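PDB 6I86: uncharacterized protein from Chondromyces crocatus, which is of unknown function but is encoded in the crocagin gene cluster and probably takes part in the biosynthesis of this ribosomally made peptide product. Local coordinates for residues Arg116-Glu127 against Glu144-Glu155. Residues are numbered along the deposited sequence; the frame is centred on the assembly and turned at random.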
loop_
_atom_site.group_PDB
_atom_site.type_symbol
_atom_site.label_atom_id
_atom_site.label_comp_id
_atom_site.label_asym_id
_atom_site.label_seq_id
_atom_site.Cartn_x
_atom_site.Cartn_y
_atom_site.Cartn_z
ATOM N N ARG A 116 13.697 -5.467 6.938
ATOM C CA ARG A 116 13.307 -4.071 7.049
ATOM C C ARG A 116 13.594 -3.355 5.737
ATOM O O ARG A 116 14.667 -3.526 5.147
ATOM C CB ARG A 116 14.059 -3.406 8.204
ATOM C CG ARG A 116 13.837 -1.921 8.328
ATOM C CD ARG A 116 14.460 -1.372 9.603
ATOM N NE ARG A 116 14.237 -2.245 10.754
ATOM C CZ ARG A 116 13.529 -1.898 11.824
ATOM N NH1 ARG A 116 13.374 -2.751 12.828
ATOM N NH2 ARG A 116 12.972 -0.697 11.891
ATOM N N TYR A 117 12.636 -2.553 5.283
ATOM C CA TYR A 117 12.703 -1.944 3.964
ATOM C C TYR A 117 12.425 -0.454 4.054
ATOM O O TYR A 117 11.533 -0.025 4.791
ATOM C CB TYR A 117 11.684 -2.574 3.008
ATOM C CG TYR A 117 12.010 -3.992 2.634
ATOM C CD1 TYR A 117 12.810 -4.271 1.538
ATOM C CD2 TYR A 117 11.529 -5.052 3.385
ATOM C CE1 TYR A 117 13.119 -5.574 1.196
ATOM C CE2 TYR A 117 11.829 -6.358 3.052
ATOM C CZ TYR A 117 12.625 -6.614 1.956
ATOM O OH TYR A 117 12.928 -7.914 1.621
ATOM N N ARG A 118 13.192 0.327 3.301
ATOM C CA ARG A 118 12.768 1.682 2.994
ATOM C C ARG A 118 11.609 1.625 2.006
ATOM O O ARG A 118 11.544 0.747 1.141
ATOM C CB ARG A 118 13.929 2.503 2.431
ATOM C CG ARG A 118 14.155 3.803 3.184
ATOM C CD ARG A 118 15.449 4.500 2.789
ATOM N NE ARG A 118 16.637 3.848 3.335
ATOM C CZ ARG A 118 17.052 3.987 4.591
ATOM N NH1 ARG A 118 18.149 3.368 5.006
ATOM N NH2 ARG A 118 16.358 4.734 5.440
ATOM N N VAL A 119 10.668 2.549 2.160
ATOM C CA VAL A 119 9.431 2.529 1.391
ATOM C C VAL A 119 9.203 3.915 0.815
ATOM O O VAL A 119 9.188 4.905 1.556
ATOM C CB VAL A 119 8.225 2.101 2.245
ATOM C CG1 VAL A 119 6.933 2.245 1.446
ATOM C CG2 VAL A 119 8.399 0.674 2.719
ATOM N N LEU A 120 9.025 3.987 -0.498
ATOM C CA LEU A 120 8.638 5.221 -1.161
ATOM C C LEU A 120 7.171 5.117 -1.547
ATOM O O LEU A 120 6.789 4.234 -2.322
ATOM C CB LEU A 120 9.502 5.484 -2.394
ATOM C CG LEU A 120 9.212 6.806 -3.106
ATOM C CD1 LEU A 120 9.636 7.972 -2.220
ATOM C CD2 LEU A 120 9.930 6.862 -4.448
ATOM N N ARG A 121 6.353 6.006 -0.996
ATOM C CA ARG A 121 4.966 6.150 -1.414
ATOM C C ARG A 121 4.881 7.284 -2.423
ATOM O O ARG A 121 5.098 8.447 -2.072
ATOM C CB ARG A 121 4.042 6.437 -0.232
ATOM C CG ARG A 121 2.637 6.835 -0.674
ATOM C CD ARG A 121 1.762 7.252 0.493
ATOM N NE ARG A 121 1.898 8.664 0.832
ATOM C CZ ARG A 121 1.075 9.609 0.387
ATOM N NH1 ARG A 121 0.070 9.284 -0.417
ATOM N NH2 ARG A 121 1.254 10.874 0.741
ATOM N N GLU A 122 4.569 6.943 -3.668
ATOM C CA GLU A 122 4.294 7.918 -4.713
ATOM C C GLU A 122 2.813 7.847 -5.050
ATOM O O GLU A 122 2.281 6.757 -5.285
ATOM C CB GLU A 122 5.134 7.647 -5.959
ATOM C CG GLU A 122 6.623 7.785 -5.729
ATOM C CD GLU A 122 7.438 7.448 -6.958
ATOM O OE1 GLU A 122 7.998 8.377 -7.574
ATOM O OE2 GLU A 122 7.519 6.248 -7.307
ATOM N N TRP A 123 2.148 8.999 -5.068
ATOM C CA TRP A 123 0.716 9.027 -5.314
ATOM C C TRP A 123 0.371 10.185 -6.234
ATOM O O TRP A 123 0.948 11.273 -6.130
ATOM C CB TRP A 123 -0.069 9.149 -4.001
ATOM C CG TRP A 123 -1.508 8.803 -4.147
ATOM C CD1 TRP A 123 -2.539 9.662 -4.388
ATOM C CD2 TRP A 123 -2.081 7.496 -4.074
ATOM N NE1 TRP A 123 -3.723 8.970 -4.460
ATOM C CE2 TRP A 123 -3.468 7.637 -4.272
ATOM C CE3 TRP A 123 -1.557 6.218 -3.857
ATOM C CZ2 TRP A 123 -4.337 6.548 -4.261
ATOM C CZ3 TRP A 123 -2.418 5.142 -3.847
ATOM C CH2 TRP A 123 -3.794 5.312 -4.047
ATOM N N SER A 124 -0.571 9.940 -7.137
ATOM C CA SER A 124 -1.089 10.951 -8.052
ATOM C C SER A 124 -2.525 11.256 -7.640
ATOM O O SER A 124 -3.431 10.451 -7.877
ATOM C CB SER A 124 -1.019 10.470 -9.497
ATOM O OG SER A 124 -1.614 11.411 -10.371
ATOM N N VAL A 125 -2.729 12.413 -7.008
ATOM C CA VAL A 125 -4.086 12.855 -6.700
ATOM C C VAL A 125 -4.863 13.104 -7.986
ATOM O O VAL A 125 -6.079 12.875 -8.046
ATOM C CB VAL A 125 -4.042 14.112 -5.807
ATOM C CG1 VAL A 125 -5.446 14.592 -5.487
ATOM C CG2 VAL A 125 -3.273 13.825 -4.527
ATOM N N HIS A 126 -4.177 13.563 -9.037
ATOM C CA HIS A 126 -4.832 13.767 -10.326
ATOM C C HIS A 126 -5.373 12.455 -10.881
ATOM O O HIS A 126 -6.506 12.394 -11.370
ATOM C CB HIS A 126 -3.853 14.407 -11.307
ATOM C CG HIS A 126 -4.505 14.963 -12.535
ATOM N ND1 HIS A 126 -4.245 14.480 -13.800
ATOM C CD2 HIS A 126 -5.409 15.959 -12.692
ATOM C CE1 HIS A 126 -4.960 15.156 -14.683
ATOM N NE2 HIS A 126 -5.674 16.060 -14.036
ATOM N N GLU A 127 -4.572 11.390 -10.812
ATOM C CA GLU A 127 -5.033 10.094 -11.297
ATOM C C GLU A 127 -6.096 9.509 -10.375
ATOM O O GLU A 127 -7.076 8.921 -10.845
ATOM C CB GLU A 127 -3.852 9.134 -11.432
ATOM C CG GLU A 127 -4.184 7.823 -12.137
ATOM C CD GLU A 127 -4.430 8.000 -13.624
ATOM O OE1 GLU A 127 -4.054 9.056 -14.173
ATOM O OE2 GLU A 127 -4.992 7.075 -14.248
ATOM N N GLU A 144 -5.539 2.709 -17.572
ATOM C CA GLU A 144 -5.431 3.812 -16.630
ATOM C C GLU A 144 -4.703 3.355 -15.374
ATOM O O GLU A 144 -4.482 2.163 -15.147
ATOM C CB GLU A 144 -6.814 4.377 -16.284
ATOM C CG GLU A 144 -7.464 5.113 -17.445
ATOM C CD GLU A 144 -8.862 5.597 -17.121
ATOM O OE1 GLU A 144 -9.192 5.711 -15.921
ATOM O OE2 GLU A 144 -9.629 5.867 -18.069
ATOM N N GLY A 145 -4.322 4.333 -14.558
ATOM C CA GLY A 145 -3.534 4.069 -13.382
ATOM C C GLY A 145 -2.105 3.700 -13.730
ATOM O O GLY A 145 -1.697 3.753 -14.894
ATOM N N PRO A 146 -1.307 3.311 -12.723
ATOM C CA PRO A 146 -1.721 3.197 -11.318
ATOM C C PRO A 146 -1.930 4.545 -10.632
ATOM O O PRO A 146 -1.295 5.535 -10.995
ATOM C CB PRO A 146 -0.554 2.446 -10.671
ATOM C CG PRO A 146 0.623 2.787 -11.518
ATOM C CD PRO A 146 0.102 2.922 -12.920
ATOM N N ASP A 147 -2.839 4.573 -9.655
ATOM C CA ASP A 147 -3.040 5.785 -8.871
ATOM C C ASP A 147 -1.860 6.045 -7.946
ATOM O O ASP A 147 -1.598 7.198 -7.584
ATOM C CB ASP A 147 -4.338 5.680 -8.072
ATOM C CG ASP A 147 -5.545 5.431 -8.957
ATOM O OD1 ASP A 147 -6.082 6.406 -9.526
ATOM O OD2 ASP A 147 -5.949 4.259 -9.095
ATOM N N GLY A 148 -1.139 4.995 -7.562
ATOM C CA GLY A 148 0.045 5.147 -6.738
ATOM C C GLY A 148 1.000 3.993 -6.956
ATOM O O GLY A 148 0.618 2.924 -7.448
ATOM N N ILE A 149 2.259 4.225 -6.595
ATOM C CA ILE A 149 3.304 3.214 -6.688
ATOM C C ILE A 149 4.028 3.155 -5.352
ATOM O O ILE A 149 4.511 4.180 -4.858
ATOM C CB ILE A 149 4.297 3.507 -7.831
ATOM C CG1 ILE A 149 3.562 3.610 -9.172
ATOM C CG2 ILE A 149 5.363 2.422 -7.899
ATOM C CD1 ILE A 149 4.477 3.875 -10.352
ATOM N N ILE A 150 4.099 1.961 -4.769
ATOM C CA ILE A 150 4.788 1.725 -3.506
ATOM C C ILE A 150 6.051 0.935 -3.810
ATOM O O ILE A 150 5.979 -0.201 -4.293
ATOM C CB ILE A 150 3.900 0.973 -2.502
ATOM C CG1 ILE A 150 2.536 1.652 -2.396
ATOM C CG2 ILE A 150 4.569 0.922 -1.142
ATOM C CD1 ILE A 150 2.631 3.124 -2.062
ATOM N N THR A 151 7.207 1.528 -3.527
ATOM C CA THR A 151 8.487 0.908 -3.838
ATOM C C THR A 151 9.237 0.595 -2.553
ATOM O O THR A 151 9.399 1.466 -1.692
ATOM C CB THR A 151 9.340 1.806 -4.735
ATOM O OG1 THR A 151 8.594 2.157 -5.906
ATOM C CG2 THR A 151 10.608 1.076 -5.156
ATOM N N LEU A 152 9.694 -0.646 -2.434
ATOM C CA LEU A 152 10.481 -1.100 -1.299
ATOM C C LEU A 152 11.909 -1.370 -1.748
ATOM O O LEU A 152 12.136 -1.859 -2.858
ATOM C CB LEU A 152 9.888 -2.377 -0.689
ATOM C CG LEU A 152 8.671 -2.341 0.241
ATOM C CD1 LEU A 152 7.434 -1.767 -0.440
ATOM C CD2 LEU A 152 8.388 -3.741 0.774
ATOM N N TRP A 153 12.869 -1.047 -0.886
ATOM C CA TRP A 153 14.240 -1.491 -1.085
ATOM C C TRP A 153 14.896 -1.625 0.279
ATOM O O TRP A 153 14.474 -0.957 1.234
ATOM C CB TRP A 153 15.036 -0.548 -2.011
ATOM C CG TRP A 153 15.269 0.860 -1.550
ATOM C CD1 TRP A 153 16.371 1.337 -0.905
ATOM C CD2 TRP A 153 14.406 1.986 -1.755
ATOM N NE1 TRP A 153 16.239 2.684 -0.674
ATOM C CE2 TRP A 153 15.040 3.108 -1.184
ATOM C CE3 TRP A 153 13.152 2.150 -2.351
ATOM C CZ2 TRP A 153 14.462 4.377 -1.191
ATOM C CZ3 TRP A 153 12.579 3.413 -2.359
ATOM C CH2 TRP A 153 13.235 4.509 -1.785
ATOM N N PRO A 154 15.899 -2.496 0.416
ATOM C CA PRO A 154 16.393 -2.856 1.752
ATOM C C PRO A 154 16.884 -1.647 2.533
ATOM O O PRO A 154 17.597 -0.790 2.008
ATOM C CB PRO A 154 17.542 -3.829 1.454
ATOM C CG PRO A 154 17.229 -4.378 0.106
ATOM C CD PRO A 154 16.601 -3.241 -0.642
ATOM N N GLU A 155 16.489 -1.584 3.802
ATOM C CA GLU A 155 16.982 -0.544 4.694
ATOM C C GLU A 155 18.374 -0.919 5.180
ATOM O O GLU A 155 18.558 -1.949 5.837
ATOM C CB GLU A 155 16.025 -0.319 5.863
ATOM C CG GLU A 155 16.324 0.963 6.624
ATOM C CD GLU A 155 15.112 1.545 7.325
ATOM O OE1 GLU A 155 14.037 0.915 7.299
ATOM O OE2 GLU A 155 15.238 2.645 7.902
HETATM O O HOH W 1 12.594 1.658 9.806
HETATM O O HOH W 2 18.989 1.552 2.556
HETATM O O HOH W 3 7.265 4.303 -5.389
#
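R118, L120 and E122 pair with W153, T151 and I149 through reciprocal backbone hydrogen bonds, the ladder of two antiparallel strands. It runs on past both ends of strand 148-154: E155 N donates to R116 O, and S124 N to D147 O (3.0 Å) in a nearly straight bond of 171°. Side chains pack on both faces. On one, the W153 indole, its CG set between the backbone N and the carbonyl carbon (chi1 64°), takes CB of R118 over its five-membered ring, a CH-pi contact 4.0 Å from CB to the centroid, while CB of L120 meets its edge at CZ3 (3.7 Å). On the other, V119 CG2 lies beside L152 CG, V119 CG1 touches I150 CG2 at 3.7 Å, and one face of the W123 ring meets the D147-G148 peptide, D147 O above its centre and G148 N toward the rim, with CE3 3.5 Å from G148 CA. W123 NE1 hydrogen-bonds to E128 OE1. A serine in place of W123 would probably open a gap over G148 and leave E128 without its indole partner. Charged groups gather at the ends. R118 NH2 and E155 OE2, 3.4 Å apart, form a salt bridge of charges alone, the oxygen well out of the guanidinium plane; E155 is poorly ordered. Water 1 links R116 NH2 to E155 OE1, and water 2 R118 NH1 to P154 O. Beyond the strands, E127, bent at chi2 (71°), brings OE2 to 2.8 Å from G145 N, which meets it from above the carboxylate plane, while OE1 pairs with K130. S124, the N-cap residue, accepts from E127 N through OG, which also hydrogen-bonds to N79 O. The arrangement is an antiparallel pair inside a five-stranded mixed sheet, flanked by strands 82-90 and 60-69, with V119, I150 and W123 packed against strand 51-55 of the second sheet.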